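Local coordinates for periplasmic binding protein/LacI transcriptional regulator (Clostridium phytofermentans, PDB 3BRS) that probably binds a sugar between two lobes as the solute-binding component of a transport system, at residues A[13-18]-A[42-47]; A[9-14]-A[52-57]; A[163-168]-A[186-191]. One frame throughout, in Å; residues are numbered along the deposited sequence.

From the N terminus, strand 7-11 and the loop after it supply the first segment of both contact 1 and contact 2. Contact 1 closes a loop that takes in helix 20-36 and strand 39-42. Contact 2 closes a wider loop around the first, beginning a few residues earlier and reaching on to helix 51-63. The two share Lys13 and Val14, touch directly and lie about 8 Å apart between centres, tying the loops after strands 7-11 and 39-42, and helix 51-63, to the parallel sheet of one lobe. Contact 3 comes later in the chain and lies in the other lobe, its centre more than 30 Å from either; there it joins edge strand 164-169 to the end of helix 174-187.

Contact 1 of 3, residues A[13-18]-A[42-47]; sequences KVLDDS and FMAPEK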
# COMPACT_ATOMS: atom_id res chain seq x y z
N LYS A 13 -3.56 7.00 4.73
CA LYS A 13 -2.27 7.10 5.41
C LYS A 13 -1.66 8.44 5.09
O LYS A 13 -0.96 8.99 5.97
CB LYS A 13 -1.31 6.05 4.87
CG LYS A 13 -1.71 4.60 5.27
CD LYS A 13 -0.59 3.72 4.79
CE LYS A 13 -0.75 2.27 5.21
NZ LYS A 13 0.02 1.41 4.23
N VAL A 14 -1.89 8.93 3.85
CA VAL A 14 -1.62 10.31 3.39
C VAL A 14 -2.62 10.76 2.32
O VAL A 14 -3.18 9.93 1.61
CB VAL A 14 -0.24 10.52 2.60
CG1 VAL A 14 1.00 10.41 3.48
CG2 VAL A 14 -0.19 9.58 1.43
N LEU A 15 -2.74 12.07 2.15
CA LEU A 15 -3.38 12.67 0.98
C LEU A 15 -2.31 13.34 0.14
O LEU A 15 -2.17 14.53 0.20
CB LEU A 15 -4.43 13.71 1.42
CG LEU A 15 -5.77 13.17 1.98
CD1 LEU A 15 -6.19 14.00 3.15
CD2 LEU A 15 -6.83 13.15 0.87
N ASP A 16 -1.53 12.58 -0.62
CA ASP A 16 -0.34 13.10 -1.26
C ASP A 16 -0.77 13.62 -2.61
O ASP A 16 -0.70 14.82 -2.85
CB ASP A 16 0.75 12.01 -1.40
CG ASP A 16 2.04 12.52 -2.11
OD1 ASP A 16 3.14 11.92 -1.97
OD2 ASP A 16 1.95 13.52 -2.83
N ASP A 17 -1.22 12.75 -3.51
CA ASP A 17 -1.72 13.22 -4.79
C ASP A 17 -0.68 13.61 -5.87
O ASP A 17 -1.05 13.93 -6.98
CB ASP A 17 -2.88 14.23 -4.60
CG ASP A 17 -2.58 15.62 -5.11
OD1 ASP A 17 -1.49 16.17 -4.86
OD2 ASP A 17 -3.50 16.19 -5.76
N SER A 18 0.60 13.54 -5.55
CA SER A 18 1.57 13.10 -6.53
C SER A 18 1.48 11.56 -6.48
O SER A 18 1.92 10.86 -7.39
CB SER A 18 2.99 13.57 -6.19
OG SER A 18 3.62 12.65 -5.32
N PHE A 42 -12.23 13.92 4.37
CA PHE A 42 -10.88 13.29 4.48
C PHE A 42 -9.96 13.99 5.49
O PHE A 42 -10.01 15.20 5.64
CB PHE A 42 -10.23 13.30 3.13
CG PHE A 42 -11.00 12.54 2.11
CD1 PHE A 42 -10.74 11.16 1.90
CD2 PHE A 42 -12.00 13.14 1.38
CE1 PHE A 42 -11.47 10.39 0.91
CE2 PHE A 42 -12.75 12.36 0.41
CZ PHE A 42 -12.47 10.97 0.21
N MET A 43 -9.18 13.23 6.23
CA MET A 43 -8.26 13.75 7.22
C MET A 43 -7.06 12.82 7.03
O MET A 43 -7.29 11.65 6.86
CB MET A 43 -8.81 13.58 8.68
CG MET A 43 -10.24 14.18 8.97
SD MET A 43 -10.73 14.02 10.72
CE MET A 43 -9.59 14.87 11.80
N ALA A 44 -5.80 13.30 7.04
CA ALA A 44 -4.66 12.42 6.81
C ALA A 44 -3.48 13.21 7.30
O ALA A 44 -3.52 14.47 7.29
CB ALA A 44 -4.51 12.06 5.28
N PRO A 45 -2.44 12.51 7.80
CA PRO A 45 -1.19 13.24 8.13
C PRO A 45 -0.51 13.63 6.83
O PRO A 45 -1.03 13.34 5.67
CB PRO A 45 -0.35 12.20 8.81
CG PRO A 45 -1.37 11.06 9.17
CD PRO A 45 -2.33 11.07 8.10
N GLU A 46 0.64 14.25 7.00
CA GLU A 46 1.39 14.67 5.84
C GLU A 46 2.32 13.64 5.35
O GLU A 46 2.72 13.68 4.22
CB GLU A 46 2.06 16.05 6.04
CG GLU A 46 1.02 17.17 6.19
CD GLU A 46 1.68 18.49 6.45
OE1 GLU A 46 2.59 18.54 7.32
OE2 GLU A 46 1.29 19.48 5.78
N LYS A 47 2.60 12.65 6.18
CA LYS A 47 3.50 11.54 5.82
C LYS A 47 2.88 10.24 6.18
O LYS A 47 2.43 10.11 7.30
CB LYS A 47 4.74 11.67 6.69
CG LYS A 47 5.47 12.98 6.44
CD LYS A 47 6.87 12.76 6.28
CE LYS A 47 7.57 13.18 7.49
NZ LYS A 47 7.98 14.60 7.20
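Val14 and Ala44 bring two irregular loops together, their CA atoms 5.0 Å apart, with the chain direction through 13-15 turned 108° from that of 42-47. The crossing is made by van der Waals contact. Leu15 carries much of the apolar contact: its CD1 branch is modelled 3.3 Å from Ala44 CB, a spacing too short for two methyl groups and therefore doubtful. The other branch, CD2, lies 4.1 Å from Phe42 CB. Leu15 and Phe42 cross at about a right angle, and the aromatic ring itself leads away from the loop toward Cys10 and Gln30.

Val14 itself meets mainly main chain of 42-47. CG1 stands beside the residue's own backbone N, opposite its carbonyl carbon (chi1 -71°), which sets this methyl against the backbone of residue 47, 3.3 Å from Lys47 C. Pro45 joins through the edge of its ring, CD lying 3.3 Å from Lys13 O, while its side chain also packs on Val53 and Leu57 of helix 51-63. CB of Lys13 points away from 42-47; the side chain touches Trp22 and Glu48, and NZ makes a weak hydrogen bond with Thr145.

Beyond the touching residues, Asp16 forms an Asx turn: Ser18 N donates to Asp16 OD2 at 3.0 Å, approaching from above the carboxylate plane. Asp16 OD1 is hydrogen-bonded to the hydroxyl of Tyr200, so the same carboxylate holds its own loop and bridges to the opposite lobe. Two adjacent loops leaving the C-terminal ends of neighbouring parallel strands and facing a second lobe are characteristic of the cleft in type I periplasmic binding proteins, where the ligand probably lies.

Contact 2 of 3, residues A[9-14]-A[52-57]; sequences ICIPKV and LVQNEL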
# COMPACT_ATOMS: atom_id res chain seq x y z
N ILE A 9 -16.09 9.56 7.65
CA ILE A 9 -14.80 10.30 7.56
C ILE A 9 -13.77 9.32 7.09
O ILE A 9 -13.62 8.27 7.71
CB ILE A 9 -14.42 10.90 8.93
CG1 ILE A 9 -15.38 12.05 9.30
CG2 ILE A 9 -12.88 11.40 8.92
CD1 ILE A 9 -15.12 12.58 10.85
N CYS A 10 -13.09 9.64 5.99
CA CYS A 10 -12.02 8.77 5.45
C CYS A 10 -10.64 9.21 5.95
O CYS A 10 -10.32 10.42 5.89
CB CYS A 10 -12.06 8.81 3.90
SG CYS A 10 -10.74 7.72 3.31
N ILE A 11 -9.82 8.27 6.44
CA ILE A 11 -8.50 8.63 7.00
C ILE A 11 -7.48 7.84 6.30
O ILE A 11 -7.18 6.74 6.73
CB ILE A 11 -8.38 8.42 8.53
CG1 ILE A 11 -9.58 9.04 9.27
CG2 ILE A 11 -6.99 8.84 9.08
CD1 ILE A 11 -9.54 8.80 10.84
N PRO A 12 -7.03 8.32 5.14
CA PRO A 12 -5.95 7.59 4.43
C PRO A 12 -4.62 7.67 5.20
O PRO A 12 -4.55 8.27 6.27
CB PRO A 12 -5.86 8.26 3.08
CG PRO A 12 -7.05 9.27 3.00
CD PRO A 12 -7.45 9.54 4.43
N LYS A 13 -3.56 7.00 4.73
CA LYS A 13 -2.27 7.10 5.41
C LYS A 13 -1.66 8.44 5.09
O LYS A 13 -0.96 8.99 5.97
CB LYS A 13 -1.31 6.05 4.87
CG LYS A 13 -1.71 4.60 5.27
CD LYS A 13 -0.59 3.72 4.79
CE LYS A 13 -0.75 2.27 5.21
NZ LYS A 13 0.02 1.41 4.23
N VAL A 14 -1.89 8.93 3.85
CA VAL A 14 -1.62 10.31 3.39
C VAL A 14 -2.62 10.76 2.32
O VAL A 14 -3.18 9.93 1.61
CB VAL A 14 -0.24 10.52 2.60
CG1 VAL A 14 1.00 10.41 3.48
CG2 VAL A 14 -0.19 9.58 1.43
N LEU A 52 1.50 8.81 14.74
CA LEU A 52 1.16 9.41 16.03
C LEU A 52 0.12 10.51 15.72
O LEU A 52 -0.85 10.80 16.48
CB LEU A 52 2.44 10.01 16.68
CG LEU A 52 3.21 9.03 17.60
CD1 LEU A 52 4.59 9.45 18.10
CD2 LEU A 52 2.35 8.79 18.79
N VAL A 53 0.30 11.02 14.50
CA VAL A 53 -0.48 12.10 13.98
C VAL A 53 -1.73 11.53 13.42
O VAL A 53 -2.80 12.14 13.54
CB VAL A 53 0.29 12.93 12.98
CG1 VAL A 53 -0.63 13.83 12.19
CG2 VAL A 53 1.27 13.88 13.74
N GLN A 54 -1.61 10.37 12.83
CA GLN A 54 -2.84 9.62 12.41
C GLN A 54 -3.74 9.23 13.55
O GLN A 54 -4.96 9.38 13.49
CB GLN A 54 -2.51 8.36 11.61
CG GLN A 54 -3.72 8.04 10.68
CD GLN A 54 -3.63 6.66 10.01
OE1 GLN A 54 -3.19 5.62 10.64
NE2 GLN A 54 -3.98 6.65 8.69
N ASN A 55 -3.12 8.77 14.65
CA ASN A 55 -3.88 8.55 15.90
C ASN A 55 -4.59 9.79 16.47
O ASN A 55 -5.74 9.73 16.95
CB ASN A 55 -2.97 7.97 16.97
CG ASN A 55 -2.66 6.48 16.72
OD1 ASN A 55 -2.97 5.89 15.67
ND2 ASN A 55 -2.08 5.89 17.69
N GLU A 56 -3.93 10.92 16.45
CA GLU A 56 -4.58 12.19 16.83
C GLU A 56 -5.78 12.50 15.96
O GLU A 56 -6.80 12.93 16.47
CB GLU A 56 -3.55 13.29 16.61
CG GLU A 56 -2.57 13.37 17.77
CD GLU A 56 -1.59 14.52 17.64
OE1 GLU A 56 -1.46 15.18 16.55
OE2 GLU A 56 -0.94 14.74 18.68
N LEU A 57 -5.64 12.32 14.64
CA LEU A 57 -6.73 12.56 13.63
C LEU A 57 -7.89 11.58 13.84
O LEU A 57 -9.05 11.94 13.70
CB LEU A 57 -6.15 12.31 12.27
CG LEU A 57 -5.19 13.43 11.73
CD1 LEU A 57 -4.63 13.09 10.35
CD2 LEU A 57 -5.84 14.82 11.66
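Ile11 and Gln54 join strand 7-11 to helix 51-63 within the parallel alpha/beta lobe, where this helix forms the beta-alpha-beta crossover from strand 39-42 to strand 68-71 and passes over the strand between them. The tight part centres on Gln54. Its CG is directed away from the backbone N (chi1 -153°) and the chain beyond is extended, so the side chain reaches across to the strand end, and CG packs against Ile11 CG2 at 3.7 Å. Ile11 also rests on Ile69 and Leu71 of the neighbouring strand. Toward Leu57 the packing is looser: Ile11 CD1 comes no nearer than 4.3 Å to Leu57 O, and the leucine side chain, on a partly exposed residue, stays beyond close contact.

The buried amide of Gln54 is held at both ends. OE1 accepts from Ala74 N, and NE2 donates to Ala72 O as well as across the contact, which should fix the rotation of the group and links three chain segments. The bond across it, Gln54 NE2 to Pro12 O, is 3.0 Å long and bent (138° at the hydrogen), with the donor standing 54° above the carbonyl plane.

Contact 3 of 3, residues A[163-168]-A[186-191]; sequences KIEAIY and TKYPDI
Glu165 begins the contact with Tyr188, joining edge strand 164-169 to the C-terminal end of helix 174-187. Strand, helix and the following strand 191-196 form a beta-alpha-beta crossover of the second lobe, with strand 133-138 lying between the two strands in the sheet. Glu165 CB, at the base of the side chain, lies 4.1 Å from Ile191 CD1, whose end bends toward the strand. With CG anti to the backbone N (chi1 -156°), that carbon lies over one face of the Tyr188 ring in a CH-pi contact. The modelled carbons are too close there for the exact spacing to be trusted. A bend at chi2 (86°) then turns the carboxylate roughly parallel to the ring and beside Asp190, and Lys187 CG covers the opposite face over its centre, so the ring is sandwiched between two aliphatic segments.

Farther out, Glu165 OE1 comes 2.8 Å from Asp190 OD1, although both are acceptors; their carboxylate planes are only 16° from parallel. Such crowding would be unfavourable with both fully charged; Lys133, a weak, long ion pair of Glu165 OE2 that also touches the Asp190 side chain, probably eases it. Asp190 sits in the type I turn from Tyr188 to Ile191, closed by Ile191 N to Tyr188 O at 3.1 Å, which brings the chain from the helix into strand 191-196.

Ala166, next along the strand, has its CB directed toward the second segment. It makes a lighter apolar contact with the far part of the tyrosine ring, approaching obliquely, with Ala166 CB 3.9 Å from Tyr188 CE2.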
# COMPACT_ATOMS: atom_id res chain seq x y z
N LYS A 163 18.87 -14.94 -2.25
CA LYS A 163 19.47 -14.06 -3.20
C LYS A 163 19.17 -12.56 -2.88
O LYS A 163 19.85 -11.70 -3.37
CB LYS A 163 19.04 -14.45 -4.63
CG LYS A 163 19.81 -15.65 -5.17
CD LYS A 163 19.47 -15.90 -6.63
CE LYS A 163 20.53 -16.79 -7.32
NZ LYS A 163 21.02 -16.22 -8.64
N ILE A 164 18.17 -12.27 -2.05
CA ILE A 164 17.98 -10.91 -1.57
C ILE A 164 19.19 -10.47 -0.77
O ILE A 164 19.50 -11.05 0.29
CB ILE A 164 16.74 -10.80 -0.67
CG1 ILE A 164 15.52 -11.31 -1.42
CG2 ILE A 164 16.57 -9.34 -0.14
CD1 ILE A 164 14.20 -11.18 -0.61
N GLU A 165 19.84 -9.43 -1.27
CA GLU A 165 21.06 -8.93 -0.71
C GLU A 165 20.79 -8.06 0.48
O GLU A 165 21.48 -8.08 1.54
CB GLU A 165 21.72 -8.09 -1.77
CG GLU A 165 23.15 -7.98 -1.59
CD GLU A 165 23.92 -9.11 -2.21
OE1 GLU A 165 23.88 -9.24 -3.45
OE2 GLU A 165 24.65 -9.77 -1.45
N ALA A 166 19.76 -7.25 0.29
CA ALA A 166 19.40 -6.29 1.28
C ALA A 166 18.01 -5.71 1.06
O ALA A 166 17.49 -5.61 -0.11
CB ALA A 166 20.44 -5.17 1.34
N ILE A 167 17.43 -5.32 2.18
CA ILE A 167 16.14 -4.61 2.16
C ILE A 167 16.24 -3.27 2.79
O ILE A 167 16.57 -3.17 3.98
CB ILE A 167 14.94 -5.36 2.79
CG1 ILE A 167 14.94 -6.80 2.27
CG2 ILE A 167 13.63 -4.63 2.35
CD1 ILE A 167 13.74 -7.65 2.54
N TYR A 168 15.98 -2.26 2.01
CA TYR A 168 16.07 -0.83 2.48
C TYR A 168 14.64 -0.28 2.64
O TYR A 168 13.81 -0.45 1.72
CB TYR A 168 16.87 0.02 1.49
CG TYR A 168 17.03 1.47 1.89
CD1 TYR A 168 16.08 2.42 1.52
CD2 TYR A 168 18.12 1.91 2.67
CE1 TYR A 168 16.16 3.76 1.90
CE2 TYR A 168 18.21 3.31 3.07
CZ TYR A 168 17.23 4.21 2.69
OH TYR A 168 17.29 5.62 3.05
N THR A 186 25.70 0.59 -5.05
CA THR A 186 27.11 0.81 -4.75
C THR A 186 27.75 -0.33 -3.98
O THR A 186 28.90 -0.73 -4.25
CB THR A 186 27.29 2.11 -4.02
OG1 THR A 186 26.83 3.14 -4.89
CG2 THR A 186 28.80 2.36 -3.80
N LYS A 187 27.02 -0.86 -3.00
CA LYS A 187 27.58 -1.83 -2.08
C LYS A 187 27.48 -3.24 -2.60
O LYS A 187 28.27 -4.11 -2.22
CB LYS A 187 26.90 -1.70 -0.72
CG LYS A 187 27.43 -2.67 0.29
CD LYS A 187 27.10 -2.20 1.72
CE LYS A 187 27.69 -3.15 2.74
NZ LYS A 187 27.87 -2.44 4.04
N TYR A 188 26.50 -3.50 -3.45
CA TYR A 188 26.35 -4.83 -4.02
C TYR A 188 26.28 -4.72 -5.55
O TYR A 188 25.19 -4.66 -6.13
CB TYR A 188 25.16 -5.59 -3.41
CG TYR A 188 25.00 -5.45 -1.89
CD1 TYR A 188 25.71 -6.28 -1.03
CD2 TYR A 188 24.16 -4.52 -1.31
CE1 TYR A 188 25.59 -6.18 0.35
CE2 TYR A 188 24.06 -4.39 0.04
CZ TYR A 188 24.79 -5.24 0.88
OH TYR A 188 24.74 -5.19 2.27
N PRO A 189 27.47 -4.72 -6.20
CA PRO A 189 27.54 -4.74 -7.67
C PRO A 189 26.99 -6.02 -8.31
O PRO A 189 26.74 -6.06 -9.54
CB PRO A 189 29.04 -4.55 -7.97
CG PRO A 189 29.75 -5.06 -6.70
CD PRO A 189 28.80 -4.67 -5.57
N ASP A 190 26.80 -7.06 -7.51
CA ASP A 190 26.09 -8.24 -7.99
C ASP A 190 24.58 -8.14 -8.11
O ASP A 190 23.96 -9.05 -8.65
CB ASP A 190 26.48 -9.52 -7.23
CG ASP A 190 26.40 -9.39 -5.74
OD1 ASP A 190 25.91 -8.38 -5.17
OD2 ASP A 190 26.85 -10.36 -5.11
N ILE A 191 23.95 -7.04 -7.70
CA ILE A 191 22.47 -6.92 -7.84
C ILE A 191 22.11 -6.68 -9.34
O ILE A 191 22.57 -5.75 -9.96
CB ILE A 191 21.93 -5.80 -6.94
CG1 ILE A 191 21.88 -6.23 -5.44
CG2 ILE A 191 20.62 -5.28 -7.44
CD1 ILE A 191 21.75 -5.05 -4.47